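Local atomic coordinates of alkaline phosphatase D (Bacillus subtilis, PDB entry 2YEQ), a protein that hydrolyses phosphate esters, acting as a phosphodiesterase and alkaline phosphatase with an active site that holds iron and calcium. Residues Pro356-Arg359 with Glu360-Asn364. Residues are numbered along the deposited sequence; the frame is centred on the assembly and turned at random.
Sequences PAQR and ERVIN. With PE5 (3,6,9,12,15,18,21,24-octaoxahexacosan-1-ol), chain E.
R361 folds back along the first turn of its helix, toward A357 and Q358. Its CG lies beside the backbone N (chi1 -68°), and a bend at chi3 brings one guanidinium face over A357 O and Q358 CA, both toward its rim. R361 NH2 comes 3.5 Å from Q358 CA, and R361 NH1 lies 3.7 Å from A357 CB. The Q358 side chain crosses R361 at about a right angle, its amide plane turned 53° from the guanidinium. A water accepts from R361 NH2 at 2.9 Å and gives a weak bond to Q358 OE1. E311 ties the two together, with a salt bridge to R361 NE and a hydrogen bond from Q358 NE2. R361 NH1 and NH2 also bond to P301 O and R303 O. Replacing R361 with an alanine would probably leave E311 without its salt-bridge mate and the carbonyls of P301 and R303 without these donors. R359 and I363 lie side by side, R359 CG 3.8 Å from I363 CD1. The guanidinium of R359 reaches a bound polyether, R359 NH2 to O1 of PE5 2.9 Å, while R359 NH1 makes a salt bridge with D353 and a hydrogen bond to F334 O. Regular i to i+4 backbone bonds hold the turn, such as I363 N to R359 O at 2.9 Å. Helix 356-368 leads into strand 374-378 of the seven-stranded mixed sheet, and E311 joins it to helix 308-320.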
ATOM      1  N   PRO A 356     -18.815   2.450  11.003  1.00 20.22           N
ATOM      2  CA  PRO A 356     -18.586   2.977  12.378  1.00 21.43           C
ATOM      3  C   PRO A 356     -18.676   1.954  13.485  1.00 23.19           C
ATOM      4  O   PRO A 356     -17.945   2.073  14.468  1.00 24.18           O
ATOM      5  CB  PRO A 356     -19.658   4.055  12.525  1.00 20.96           C
ATOM      6  CG  PRO A 356     -20.779   3.583  11.609  1.00 22.24           C
ATOM      7  CD  PRO A 356     -20.059   2.987  10.426  1.00 20.97           C
ATOM      8  N   ALA A 357     -19.517   0.928  13.347  1.00 22.03           N
ATOM      9  CA  ALA A 357     -19.595  -0.095  14.385  1.00 22.15           C
ATOM     10  C   ALA A 357     -18.357  -0.958  14.420  1.00 22.69           C
ATOM     11  O   ALA A 357     -17.867  -1.343  15.486  1.00 21.21           O
ATOM     12  CB  ALA A 357     -20.838  -0.980  14.214  1.00 23.39           C
ATOM     13  N   GLN A 358     -17.864  -1.312  13.245  1.00 22.23           N
ATOM     14  CA  GLN A 358     -16.604  -2.029  13.156  1.00 20.88           C
ATOM     15  C   GLN A 358     -15.510  -1.192  13.849  1.00 19.18           C
ATOM     16  O   GLN A 358     -14.702  -1.728  14.594  1.00 19.68           O
ATOM     17  CB  GLN A 358     -16.236  -2.260  11.688  1.00 22.48           C
ATOM     18  CG  GLN A 358     -14.823  -2.725  11.454  1.00 21.77           C
ATOM     19  CD  GLN A 358     -14.588  -4.151  11.851  1.00 21.29           C
ATOM     20  OE1 GLN A 358     -14.629  -5.053  11.019  1.00 20.03           O
ATOM     21  NE2 GLN A 358     -14.307  -4.375  13.124  1.00 19.94           N
ATOM     22  N   ARG A 359     -15.476   0.101  13.573  1.00 20.11           N
ATOM     23  CA  ARG A 359     -14.439   0.946  14.181  1.00 21.62           C
ATOM     24  C   ARG A 359     -14.589   0.980  15.708  1.00 23.64           C
ATOM     25  O   ARG A 359     -13.597   0.869  16.442  1.00 25.16           O
ATOM     26  CB  ARG A 359     -14.455   2.351  13.611  1.00 20.78           C
ATOM     27  CG  ARG A 359     -13.204   3.133  14.032  1.00 21.31           C
ATOM     28  CD  ARG A 359     -13.094   4.403  13.326  1.00 20.73           C
ATOM     29  NE  ARG A 359     -14.305   5.179  13.442  1.00 20.17           N
ATOM     30  CZ  ARG A 359     -14.645   6.178  12.651  1.00 22.16           C
ATOM     31  NH1 ARG A 359     -13.853   6.568  11.671  1.00 25.05           N
ATOM     32  NH2 ARG A 359     -15.795   6.813  12.842  1.00 27.32           N
ATOM     33  N   GLU A 360     -15.830   1.080  16.178  1.00 25.88           N
ATOM     34  CA  GLU A 360     -16.131   1.035  17.616  1.00 25.13           C
ATOM     35  C   GLU A 360     -15.610  -0.218  18.287  1.00 25.16           C
ATOM     36  O   GLU A 360     -15.068  -0.145  19.400  1.00 25.14           O
ATOM     37  CB  GLU A 360     -17.626   1.133  17.856  1.00 31.17           C
ATOM     38  CG  GLU A 360     -18.180   2.528  17.783  1.00 41.64           C
ATOM     39  CD  GLU A 360     -19.637   2.586  18.250  1.00 56.83           C
ATOM     40  OE1 GLU A 360     -19.890   2.229  19.428  1.00 58.44           O
ATOM     41  OE2 GLU A 360     -20.519   2.977  17.439  1.00 66.78           O
ATOM     42  N   ARG A 361     -15.747  -1.372  17.633  1.00 21.68           N
ATOM     43  CA  ARG A 361     -15.260  -2.612  18.216  1.00 21.42           C
ATOM     44  C   ARG A 361     -13.738  -2.580  18.379  1.00 23.17           C
ATOM     45  O   ARG A 361     -13.211  -3.027  19.403  1.00 21.62           O
ATOM     46  CB  ARG A 361     -15.689  -3.844  17.404  1.00 23.82           C
ATOM     47  CG  ARG A 361     -17.215  -4.129  17.450  1.00 23.79           C
ATOM     48  CD  ARG A 361     -17.539  -5.486  16.826  1.00 25.92           C
ATOM     49  NE  ARG A 361     -17.494  -5.500  15.349  1.00 25.30           N
ATOM     50  CZ  ARG A 361     -18.425  -5.005  14.528  1.00 24.09           C
ATOM     51  NH1 ARG A 361     -19.482  -4.341  14.984  1.00 22.70           N
ATOM     52  NH2 ARG A 361     -18.267  -5.139  13.208  1.00 24.99           N
ATOM     53  N   VAL A 362     -13.039  -2.040  17.381  1.00 21.09           N
ATOM     54  CA  VAL A 362     -11.591  -1.943  17.463  1.00 20.51           C
ATOM     55  C   VAL A 362     -11.162  -0.969  18.580  1.00 22.31           C
ATOM     56  O   VAL A 362     -10.308  -1.298  19.401  1.00 23.25           O
ATOM     57  CB  VAL A 362     -10.962  -1.513  16.105  1.00 20.23           C
ATOM     58  CG1 VAL A 362      -9.438  -1.272  16.260  1.00 18.78           C
ATOM     59  CG2 VAL A 362     -11.252  -2.564  15.012  1.00 18.71           C
ATOM     60  N   ILE A 363     -11.763   0.210  18.613  1.00 23.13           N
ATOM     61  CA  ILE A 363     -11.431   1.196  19.625  1.00 24.26           C
ATOM     62  C   ILE A 363     -11.779   0.695  21.030  1.00 28.20           C
ATOM     63  O   ILE A 363     -10.989   0.862  21.946  1.00 25.85           O
ATOM     64  CB  ILE A 363     -12.076   2.553  19.325  1.00 25.82           C
ATOM     65  CG1 ILE A 363     -11.478   3.130  18.032  1.00 25.98           C
ATOM     66  CG2 ILE A 363     -11.827   3.526  20.487  1.00 24.53           C
ATOM     67  CD1 ILE A 363     -12.163   4.371  17.521  1.00 24.51           C
ATOM     68  N   ASN A 364     -12.938   0.060  21.195  1.00 27.09           N
ATOM     69  CA  ASN A 364     -13.338  -0.487  22.489  1.00 28.86           C
ATOM     70  C   ASN A 364     -12.368  -1.512  22.989  1.00 28.09           C
ATOM     71  O   ASN A 364     -12.061  -1.557  24.193  1.00 25.05           O
ATOM     72  CB  ASN A 364     -14.759  -1.094  22.459  1.00 32.05           C
ATOM     73  CG  ASN A 364     -15.842  -0.036  22.470  1.00 37.07           C
ATOM     74  OD1 ASN A 364     -15.572   1.138  22.683  1.00 38.33           O
ATOM     75  ND2 ASN A 364     -17.084  -0.452  22.216  1.00 45.69           N
TER
HETATM   76  C48 PE5 E 531     -18.126   9.262  15.209  1.00 46.39           C
HETATM   77  C50 PE5 E 531     -18.798   8.244  14.286  1.00 53.14           C
HETATM   78  O1  PE5 E 531     -18.265   8.316  12.948  1.00 47.69           O
HETATM   79  C1  PE5 E 531     -19.124   8.865  11.934  1.00 43.46           C
HETATM   80  C2  PE5 E 531     -19.816   7.781  11.099  1.00 41.45           C
HETATM   81  O2  PE5 E 531     -21.189   7.514  11.473  1.00 42.35           O
HETATM   82  O   HOH W   1     -16.604  -7.402  12.474  1.00 23.72           O